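Long-range contacts in aminotransferase (Paracoccus denitrificans, PDB 4GRX), which probably transfers amino groups from amine donors to carbonyl acceptors as a pyridoxal-phosphate-dependent class III omega-aminotransferase: residues 48-53 / 73-77; 142-147 / 318-323; 251-255 / 286-290; 367-372 / 446-450. One frame throughout, in Å; residues are numbered along the deposited sequence.

Interaction 1. Residues 48-53 / 73-77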
# COMPACT_ATOMS: atom_id res chain seq x y z
N GLY A 48 -8.60 -23.58 3.75
CA GLY A 48 -8.84 -24.10 2.41
C GLY A 48 -8.05 -25.37 2.11
O GLY A 48 -7.22 -25.79 2.90
N GLU A 49 -8.34 -26.01 0.98
CA GLU A 49 -7.62 -27.21 0.55
C GLU A 49 -7.56 -27.18 -0.97
O GLU A 49 -8.60 -27.23 -1.65
CB GLU A 49 -8.31 -28.49 1.00
CG GLU A 49 -8.50 -28.63 2.50
CD GLU A 49 -9.44 -29.77 2.87
OE1 GLU A 49 -9.89 -30.49 1.95
OE2 GLU A 49 -9.72 -29.96 4.08
N GLY A 50 -6.36 -27.12 -1.51
CA GLY A 50 -6.21 -26.98 -2.94
C GLY A 50 -6.96 -25.72 -3.34
O GLY A 50 -6.79 -24.68 -2.71
N PRO A 51 -7.80 -25.82 -4.38
CA PRO A 51 -8.59 -24.69 -4.86
C PRO A 51 -9.92 -24.51 -4.13
O PRO A 51 -10.80 -23.80 -4.60
CB PRO A 51 -8.81 -25.03 -6.33
CG PRO A 51 -8.81 -26.53 -6.37
CD PRO A 51 -7.99 -27.03 -5.21
N TYR A 52 -10.05 -25.15 -2.97
CA TYR A 52 -11.27 -25.06 -2.16
C TYR A 52 -11.09 -24.21 -0.93
O TYR A 52 -10.03 -24.23 -0.31
CB TYR A 52 -11.74 -26.44 -1.72
CG TYR A 52 -12.09 -27.36 -2.85
CD1 TYR A 52 -11.13 -28.22 -3.38
CD2 TYR A 52 -13.37 -27.36 -3.38
CE1 TYR A 52 -11.45 -29.06 -4.43
CE2 TYR A 52 -13.69 -28.20 -4.42
CZ TYR A 52 -12.73 -29.05 -4.94
OH TYR A 52 -13.06 -29.87 -5.96
N ILE A 53 -12.13 -23.45 -0.60
CA ILE A 53 -12.25 -22.77 0.69
C ILE A 53 -13.41 -23.39 1.46
O ILE A 53 -14.30 -24.04 0.88
CB ILE A 53 -12.40 -21.24 0.54
CG1 ILE A 53 -13.73 -20.87 -0.13
CG2 ILE A 53 -11.20 -20.64 -0.22
CD1 ILE A 53 -14.04 -19.39 -0.16
N ALA A 73 -1.46 -21.01 -6.35
CA ALA A 73 -1.01 -22.28 -5.81
C ALA A 73 -2.01 -22.87 -4.81
O ALA A 73 -1.67 -23.74 -4.01
CB ALA A 73 0.36 -22.12 -5.19
N GLY A 74 -3.25 -22.39 -4.86
CA GLY A 74 -4.28 -22.85 -3.94
C GLY A 74 -4.17 -22.28 -2.54
O GLY A 74 -3.42 -21.34 -2.28
N PHE A 75 -4.93 -22.86 -1.62
CA PHE A 75 -5.09 -22.30 -0.29
C PHE A 75 -4.36 -23.08 0.80
O PHE A 75 -4.51 -22.77 1.98
CB PHE A 75 -6.58 -22.17 0.03
CG PHE A 75 -7.32 -21.30 -0.93
CD1 PHE A 75 -7.23 -19.92 -0.84
CD2 PHE A 75 -8.10 -21.86 -1.93
CE1 PHE A 75 -7.91 -19.10 -1.73
CE2 PHE A 75 -8.79 -21.05 -2.82
CZ PHE A 75 -8.70 -19.67 -2.72
N ASP A 76 -3.58 -24.08 0.41
CA ASP A 76 -2.79 -24.81 1.41
C ASP A 76 -1.51 -25.44 0.87
O ASP A 76 -1.08 -26.47 1.37
CB ASP A 76 -3.67 -25.83 2.17
CG ASP A 76 -3.97 -27.10 1.37
OD1 ASP A 76 -4.11 -27.03 0.12
OD2 ASP A 76 -4.08 -28.18 1.99
N HIS A 77 -0.90 -24.81 -0.14
CA HIS A 77 0.35 -25.32 -0.71
C HIS A 77 1.43 -25.49 0.32
O HIS A 77 1.91 -24.52 0.91
CB HIS A 77 0.84 -24.42 -1.82
CG HIS A 77 1.95 -25.02 -2.63
ND1 HIS A 77 3.24 -24.90 -2.27
CD2 HIS A 77 1.93 -25.77 -3.80
CE1 HIS A 77 4.01 -25.54 -3.17
NE2 HIS A 77 3.21 -26.07 -4.11

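Interaction 2. Residues 142-147 / 318-323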
# COMPACT_ATOMS: atom_id res chain seq x y z
N PHE A 142 9.19 12.78 -11.37
CA PHE A 142 10.58 12.99 -10.95
C PHE A 142 11.52 13.01 -12.16
O PHE A 142 12.29 13.95 -12.34
CB PHE A 142 10.96 11.87 -9.96
CG PHE A 142 12.41 11.87 -9.54
CD1 PHE A 142 13.26 10.84 -9.95
CD2 PHE A 142 12.91 12.86 -8.70
CE1 PHE A 142 14.58 10.82 -9.56
CE2 PHE A 142 14.24 12.85 -8.32
CZ PHE A 142 15.08 11.83 -8.75
N LEU A 143 11.42 11.98 -13.00
CA LEU A 143 12.34 11.79 -14.10
C LEU A 143 12.26 12.91 -15.17
O LEU A 143 13.28 13.53 -15.47
CB LEU A 143 12.17 10.40 -14.71
CG LEU A 143 13.13 10.06 -15.85
CD1 LEU A 143 14.59 10.13 -15.39
CD2 LEU A 143 12.81 8.70 -16.43
N HIS A 144 11.08 13.17 -15.72
CA HIS A 144 10.94 14.22 -16.74
C HIS A 144 11.26 15.60 -16.22
O HIS A 144 11.89 16.41 -16.92
CB HIS A 144 9.57 14.17 -17.41
CG HIS A 144 9.20 12.80 -17.94
ND1 HIS A 144 9.97 12.14 -18.84
CD2 HIS A 144 8.13 11.96 -17.65
CE1 HIS A 144 9.40 10.95 -19.13
NE2 HIS A 144 8.28 10.84 -18.38
N ALA A 145 10.88 15.88 -14.97
CA ALA A 145 11.25 17.16 -14.35
C ALA A 145 12.78 17.32 -14.28
O ALA A 145 13.32 18.36 -14.64
CB ALA A 145 10.62 17.34 -12.98
N ALA A 146 13.47 16.28 -13.83
CA ALA A 146 14.92 16.33 -13.70
C ALA A 146 15.60 16.37 -15.06
O ALA A 146 16.75 16.77 -15.18
CB ALA A 146 15.42 15.15 -12.88
N GLU A 147 14.88 15.95 -16.10
CA GLU A 147 15.44 15.95 -17.44
C GLU A 147 14.99 17.18 -18.23
O GLU A 147 15.17 17.24 -19.44
CB GLU A 147 15.12 14.62 -18.16
CG GLU A 147 15.95 13.45 -17.64
CD GLU A 147 15.82 12.18 -18.47
OE1 GLU A 147 14.74 11.95 -19.06
OE2 GLU A 147 16.81 11.39 -18.51
N ARG A 318 18.46 6.16 -16.61
CA ARG A 318 17.95 7.52 -16.49
C ARG A 318 17.50 7.90 -15.07
O ARG A 318 17.86 8.99 -14.57
CB ARG A 318 16.87 7.79 -17.54
CG ARG A 318 17.44 8.08 -18.92
CD ARG A 318 16.41 7.88 -20.01
NE ARG A 318 15.36 8.90 -19.99
CZ ARG A 318 14.14 8.72 -20.50
NH1 ARG A 318 13.81 7.57 -21.06
NH2 ARG A 318 13.25 9.70 -20.42
N VAL A 319 16.75 7.01 -14.42
CA VAL A 319 16.31 7.21 -13.03
C VAL A 319 17.52 7.29 -12.10
O VAL A 319 17.64 8.22 -11.30
CB VAL A 319 15.34 6.10 -12.55
CG1 VAL A 319 15.10 6.20 -11.05
CG2 VAL A 319 14.02 6.19 -13.30
N GLU A 320 18.42 6.31 -12.22
CA GLU A 320 19.65 6.27 -11.44
C GLU A 320 20.44 7.57 -11.52
O GLU A 320 20.78 8.15 -10.49
CB GLU A 320 20.52 5.09 -11.87
CG GLU A 320 21.93 5.12 -11.30
CD GLU A 320 22.94 4.50 -12.25
OE1 GLU A 320 22.90 3.25 -12.42
OE2 GLU A 320 23.77 5.25 -12.81
N ALA A 321 20.72 8.03 -12.75
CA ALA A 321 21.43 9.30 -12.95
C ALA A 321 20.68 10.46 -12.30
O ALA A 321 21.28 11.28 -11.60
CB ALA A 321 21.63 9.56 -14.43
N ALA A 322 19.37 10.52 -12.53
CA ALA A 322 18.51 11.59 -12.01
C ALA A 322 18.59 11.69 -10.49
O ALA A 322 18.64 12.80 -9.94
CB ALA A 322 17.08 11.39 -12.46
N VAL A 323 18.60 10.53 -9.83
CA VAL A 323 18.73 10.40 -8.39
C VAL A 323 20.02 11.02 -7.89
O VAL A 323 19.98 11.91 -7.04
CB VAL A 323 18.65 8.91 -7.93
CG1 VAL A 323 19.06 8.75 -6.47
CG2 VAL A 323 17.25 8.37 -8.12

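Interaction 3. Residues 251-255 / 286-290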
# COMPACT_ATOMS: atom_id res chain seq x y z
N PHE A 251 -0.58 -3.89 -29.74
CA PHE A 251 0.66 -3.42 -29.15
C PHE A 251 1.72 -3.15 -30.20
O PHE A 251 2.54 -2.24 -30.04
CB PHE A 251 1.15 -4.38 -28.08
CG PHE A 251 0.39 -4.28 -26.80
CD1 PHE A 251 -0.47 -5.29 -26.40
CD2 PHE A 251 0.50 -3.14 -26.01
CE1 PHE A 251 -1.18 -5.19 -25.21
CE2 PHE A 251 -0.21 -3.03 -24.82
CZ PHE A 251 -1.06 -4.06 -24.42
N GLN A 252 1.66 -3.91 -31.29
CA GLN A 252 2.52 -3.70 -32.44
C GLN A 252 2.28 -2.36 -33.12
O GLN A 252 3.24 -1.74 -33.56
CB GLN A 252 2.39 -4.86 -33.43
CG GLN A 252 3.10 -6.12 -32.95
CD GLN A 252 2.43 -6.77 -31.74
OE1 GLN A 252 1.21 -6.65 -31.54
NE2 GLN A 252 3.23 -7.45 -30.91
N ALA A 253 1.03 -1.93 -33.21
CA ALA A 253 0.72 -0.59 -33.74
C ALA A 253 0.95 0.51 -32.70
O ALA A 253 1.34 1.63 -33.06
CB ALA A 253 -0.71 -0.53 -34.25
N ILE A 254 0.70 0.19 -31.43
CA ILE A 254 0.76 1.15 -30.32
C ILE A 254 2.17 1.57 -29.91
O ILE A 254 2.43 2.76 -29.74
CB ILE A 254 -0.06 0.65 -29.08
CG1 ILE A 254 -1.55 0.90 -29.31
CG2 ILE A 254 0.36 1.32 -27.77
CD1 ILE A 254 -1.97 2.34 -29.20
N LEU A 255 3.09 0.61 -29.77
CA LEU A 255 4.42 0.93 -29.26
C LEU A 255 5.29 1.88 -30.06
O LEU A 255 5.88 2.81 -29.48
CB LEU A 255 5.20 -0.33 -28.88
CG LEU A 255 5.24 -0.51 -27.37
CD1 LEU A 255 3.92 -1.11 -26.90
CD2 LEU A 255 6.39 -1.41 -26.99
N TYR A 286 2.01 -11.40 -25.96
CA TYR A 286 1.60 -10.48 -27.00
C TYR A 286 2.78 -9.82 -27.69
O TYR A 286 2.60 -8.89 -28.48
CB TYR A 286 0.59 -9.46 -26.44
CG TYR A 286 -0.73 -10.14 -26.13
CD1 TYR A 286 -1.64 -10.42 -27.16
CD2 TYR A 286 -1.04 -10.56 -24.85
CE1 TYR A 286 -2.84 -11.07 -26.90
CE2 TYR A 286 -2.23 -11.21 -24.58
CZ TYR A 286 -3.12 -11.47 -25.62
OH TYR A 286 -4.30 -12.12 -25.35
N ASP A 287 3.99 -10.29 -27.37
CA ASP A 287 5.21 -9.98 -28.14
C ASP A 287 5.55 -8.48 -28.27
O ASP A 287 5.68 -7.97 -29.38
CB ASP A 287 5.13 -10.65 -29.53
CG ASP A 287 6.50 -10.94 -30.14
OD1 ASP A 287 7.34 -11.60 -29.47
OD2 ASP A 287 6.74 -10.54 -31.30
N PHE A 288 5.66 -7.78 -27.14
CA PHE A 288 6.17 -6.40 -27.12
C PHE A 288 7.16 -6.22 -25.98
O PHE A 288 7.09 -6.95 -25.00
CB PHE A 288 5.04 -5.35 -27.07
CG PHE A 288 4.29 -5.31 -25.76
CD1 PHE A 288 3.12 -6.04 -25.60
CD2 PHE A 288 4.75 -4.54 -24.70
CE1 PHE A 288 2.43 -6.00 -24.40
CE2 PHE A 288 4.07 -4.51 -23.50
CZ PHE A 288 2.90 -5.24 -23.35
N MET A 289 8.06 -5.24 -26.12
CA MET A 289 9.03 -4.87 -25.08
C MET A 289 8.63 -3.57 -24.36
O MET A 289 8.61 -2.50 -24.97
CB MET A 289 10.44 -4.73 -25.68
CG MET A 289 11.55 -4.57 -24.64
SD MET A 289 11.73 -5.98 -23.51
CE MET A 289 12.64 -7.16 -24.52
N PRO A 290 8.29 -3.66 -23.06
CA PRO A 290 7.94 -2.45 -22.32
C PRO A 290 9.19 -1.79 -21.81
O PRO A 290 10.26 -2.41 -21.84
CB PRO A 290 7.11 -2.98 -21.15
CG PRO A 290 7.71 -4.32 -20.88
CD PRO A 290 8.14 -4.87 -22.22

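Interaction 4. Residues 367-372 / 446-450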
# COMPACT_ATOMS: atom_id res chain seq x y z
N ARG A 367 -8.75 -27.21 -23.24
CA ARG A 367 -9.95 -27.75 -22.62
C ARG A 367 -10.85 -26.67 -21.98
O ARG A 367 -12.09 -26.73 -22.09
CB ARG A 367 -9.57 -28.78 -21.57
CG ARG A 367 -10.77 -29.38 -20.87
CD ARG A 367 -10.33 -30.19 -19.66
NE ARG A 367 -11.42 -30.97 -19.10
CZ ARG A 367 -11.69 -32.22 -19.48
NH1 ARG A 367 -10.94 -32.80 -20.41
NH2 ARG A 367 -12.70 -32.87 -18.94
N PHE A 368 -10.21 -25.70 -21.31
CA PHE A 368 -10.87 -24.55 -20.68
C PHE A 368 -11.62 -23.77 -21.75
O PHE A 368 -12.78 -23.42 -21.56
CB PHE A 368 -9.81 -23.65 -20.05
CG PHE A 368 -10.31 -22.77 -18.92
CD1 PHE A 368 -11.59 -22.22 -18.93
CD2 PHE A 368 -9.46 -22.46 -17.86
CE1 PHE A 368 -12.03 -21.42 -17.89
CE2 PHE A 368 -9.87 -21.65 -16.82
CZ PHE A 368 -11.16 -21.12 -16.84
N GLU A 369 -10.94 -23.50 -22.86
CA GLU A 369 -11.54 -22.83 -24.01
C GLU A 369 -12.69 -23.60 -24.64
O GLU A 369 -13.66 -23.00 -25.13
CB GLU A 369 -10.48 -22.53 -25.06
CG GLU A 369 -10.98 -21.63 -26.18
CD GLU A 369 -9.88 -21.18 -27.11
OE1 GLU A 369 -8.69 -21.36 -26.78
OE2 GLU A 369 -10.22 -20.65 -28.18
N ALA A 370 -12.58 -24.93 -24.65
CA ALA A 370 -13.65 -25.78 -25.17
C ALA A 370 -14.92 -25.69 -24.31
O ALA A 370 -16.02 -25.64 -24.85
CB ALA A 370 -13.16 -27.22 -25.28
N GLY A 371 -14.75 -25.65 -22.99
CA GLY A 371 -15.87 -25.51 -22.06
C GLY A 371 -16.66 -24.23 -22.26
O GLY A 371 -17.89 -24.25 -22.30
N LEU A 372 -15.95 -23.12 -22.39
CA LEU A 372 -16.61 -21.83 -22.55
C LEU A 372 -17.33 -21.70 -23.88
O LEU A 372 -18.45 -21.19 -23.92
CB LEU A 372 -15.60 -20.70 -22.40
CG LEU A 372 -14.81 -20.71 -21.10
CD1 LEU A 372 -13.79 -19.59 -21.18
CD2 LEU A 372 -15.69 -20.55 -19.86
N MET A 446 -11.88 -28.71 -13.06
CA MET A 446 -12.31 -27.84 -14.15
C MET A 446 -13.72 -28.20 -14.61
O MET A 446 -14.55 -27.32 -14.89
CB MET A 446 -11.32 -27.86 -15.32
CG MET A 446 -11.68 -26.90 -16.43
SD MET A 446 -10.60 -27.01 -17.85
CE MET A 446 -9.18 -26.07 -17.29
N ASP A 447 -13.99 -29.51 -14.67
CA ASP A 447 -15.33 -30.02 -14.93
C ASP A 447 -16.31 -29.61 -13.84
O ASP A 447 -17.46 -29.28 -14.14
CB ASP A 447 -15.30 -31.53 -15.09
CG ASP A 447 -14.66 -31.96 -16.38
OD1 ASP A 447 -14.60 -33.19 -16.63
OD2 ASP A 447 -14.21 -31.07 -17.13
N GLU A 448 -15.87 -29.64 -12.59
CA GLU A 448 -16.72 -29.25 -11.47
C GLU A 448 -17.18 -27.81 -11.63
O GLU A 448 -18.37 -27.51 -11.51
CB GLU A 448 -16.00 -29.41 -10.13
CG GLU A 448 -16.95 -29.29 -8.95
CD GLU A 448 -16.26 -29.20 -7.62
OE1 GLU A 448 -15.06 -29.54 -7.55
OE2 GLU A 448 -16.91 -28.79 -6.65
N MET A 449 -16.22 -26.93 -11.92
CA MET A 449 -16.45 -25.51 -12.14
C MET A 449 -17.44 -25.24 -13.27
O MET A 449 -18.33 -24.41 -13.11
CB MET A 449 -15.12 -24.83 -12.44
CG MET A 449 -15.20 -23.38 -12.90
SD MET A 449 -13.60 -22.82 -13.50
CE MET A 449 -13.50 -23.71 -15.06
N PHE A 450 -17.29 -25.92 -14.41
CA PHE A 450 -18.20 -25.75 -15.54
C PHE A 450 -19.62 -26.18 -15.21
O PHE A 450 -20.55 -25.40 -15.34
CB PHE A 450 -17.72 -26.52 -16.76
CG PHE A 450 -16.54 -25.90 -17.43
CD1 PHE A 450 -16.43 -24.52 -17.54
CD2 PHE A 450 -15.55 -26.70 -17.98
CE1 PHE A 450 -15.34 -23.95 -18.16
CE2 PHE A 450 -14.46 -26.13 -18.61
CZ PHE A 450 -14.35 -24.75 -18.70

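Interaction 1. Residues 48-53 / 73-77
Gly74 comes first, with its CA beside the carbonyl oxygen of Gly50. The next peptide gives the backbone bond of the pair: Phe75 N donates to Gly50 O at 2.8 Å. Phe75 then turns its ring back onto strand 52-55. Its CG stands anti to the carbonyl carbon (chi1 -59°), and this brings the ring against Ile53. CG2 of Ile53 sits over the centre of one ring face, 3.6 Å from the centroid of Phe75, as a CH-pi contact. Pro51 O lies at the ring edge. The CB of Phe75 packs on Gly48 CA at 3.8 Å. Gly93 of the second subunit also packs on Phe75, and Tyr94 of that subunit on Ile53. Asp76 supplies the side-chain bond. Its OD1 takes the N-H of Gly50 at 2.8 Å and 172°, a nearly straight bond that reaches the oxygen from above the carboxylate plane. Gly50 is therefore held at both its N and its O. Glu49 nearby pairs its carboxylate with Arg60 instead. The gripped element is a two-residue beta hairpin: Glu49 to Tyr52 form a type II' turn, with Gly50 at the positive-phi corner, between antiparallel strands 43-49 and 52-55.

Interaction 2. Residues 142-147 / 318-323
Helices 142-146 and 318-323 cross at 64° with their axes 9.7 Å apart, and the CA atoms come nearest at Leu143 with Val319 and at Ala146 with Ala322. Leu143 fills the middle. Its CG lies anti to the backbone N (chi1 -177°), which sends CD1 onto the backbone of Arg318 and to within 4.0 Å of Ala322 CB. The other branch, CD2, lies over one face of the Arg318 guanidinium. Phe142 reaches the same alanine with CE1, which also meets Val323 CG2 at 3.9 Å. These are the C-terminal parts of helices 129-146 and 313-324, which follow strands 122-126 and 307-311 of the large sheet in the chain, consistent with fold type I aminotransferases. Val180 and Met34 of the second subunit pack on Phe142 and Val323. At the outer edge Arg318 grips Glu147 side-on, the two flat groups only 9° apart. NH2 of Arg318 donates to Glu147 OE1 at 3.0 Å, and NE of Arg318 to Glu147 OE2 at 3.2 Å and also to OE1. In all three bonds the Glu147 oxygen uses its syn lone pair. A leucine in place of Arg318 would probably leave the carboxylates of Glu147 and Asp314 without their shared cation.

Interaction 3. Residues 251-255 / 286-290
Phe251 and Phe288 meet face to face, their ring centroids 4.2 Å apart and their planes 26° from parallel. The overlap is uneven. CE1 of Phe288 sits over the centre of the Phe251 ring, 3.5 Å above its plane, while CD2 of Phe251 lies over the rim of the Phe288 ring. CG of Phe288 stands between its own backbone N and carbonyl carbon (chi1 69°), and this aims the ring at the helix. Leu255 follows one turn along helix 250-260. Its CD2 touches Phe288 CB at 4.2 Å, and its CD1 comes as near to Phe288 CD2, crossing the aromatic side chain at about a right angle. CB of Tyr286 adds a contact with Phe251 CD1 at 4.3 Å. An alanine at Phe251 would probably open a gap beside Phe288 and leave one face of that ring without its stacking partner. The polar grip comes from Gln252. Its chain bends at chi2, which turns NE2 toward the loop; NE2 donates to Tyr286 O at 2.9 Å and 165°, with the acceptor in the amide plane.

The backbone of 286-290 is itself set by the end of helix 282-285. Asp287, with positive phi, is the C-prime residue of a Schellman motif, in which Phe288 N returns to Cys283 O. Met265 and Ser267 of strand 265-268 pack against Phe288. On another side of helix 250-260, Ala253 and Ile254 face helix 206-224. The loop then runs into strand 292-295, beside strand 265-268 in the large sheet and just before Lys297, the residue that carries the cofactor.

Interaction 4. Residues 367-372 / 446-450
Arg367 and Asp447 form a salt bridge. NH2 of Arg367 donates to Asp447 OD2 at 3.0 Å and 163°, close to the guanidinium plane, and meets the syn lone pair. Weaker bonds run from NH2 to OD1 and from NE to OD2 of the same pair. The Arg367 chain is extended from CG to NE, which carries the charge across to the other helix. Met446 slides past it the opposite way, its SD 3.7 Å from Arg367 CD. Met446 bends at chi3 (-79°) and lays CE against Phe368 CD2 at 3.7 Å. Met449 CE touches the same ring at CZ. The sulfurs of both methionines lie obliquely to the ring, as two Met-aromatic contacts. The Phe450 ring fits where Gly371 has no side chain. CA of Gly371 lies over one face as a CH-pi contact, 4.0 Å from the ring centroid of Phe450. CE of Met449 covers the opposite face. Leu372 CD2 touches Phe450 CE1 at 3.8 Å. The axes run nearly parallel, at 17° and 11.0 Å apart. Helices 357-375 and 443-463 pack on the small antiparallel sheet: Trp391 and Leu435 from strands 390-395 and 432-435 pack on Phe368, and Leu62 of strand 60-63 on Met449.

How the interactions relate
Along the chain interaction 1 comes first and interaction 4 last; interaction 3 falls between the two segments of interaction 2. Interactions 1 and 4 are neighbours, with centres 19 Å apart. They touch where Tyr52 OH and Glu448 OE1 lie 2.6 Å apart, a probable hydrogen bond joining the N-terminal hairpin to helix 443-463. Interactions 2 and 3 have centres 25 Å apart. Interaction 3 joins helix 250-260 to the loop leading into strand 292-295 of the seven-stranded sheet; the helices of interaction 2 follow two of its strands, 122-126 and 307-311. Interactions 2 and 4 are the farthest pair, about 49 Å between centres. Interactions 1 and 2 touch the second subunit, while no other chain of the assembly touches the segments of interactions 3 and 4.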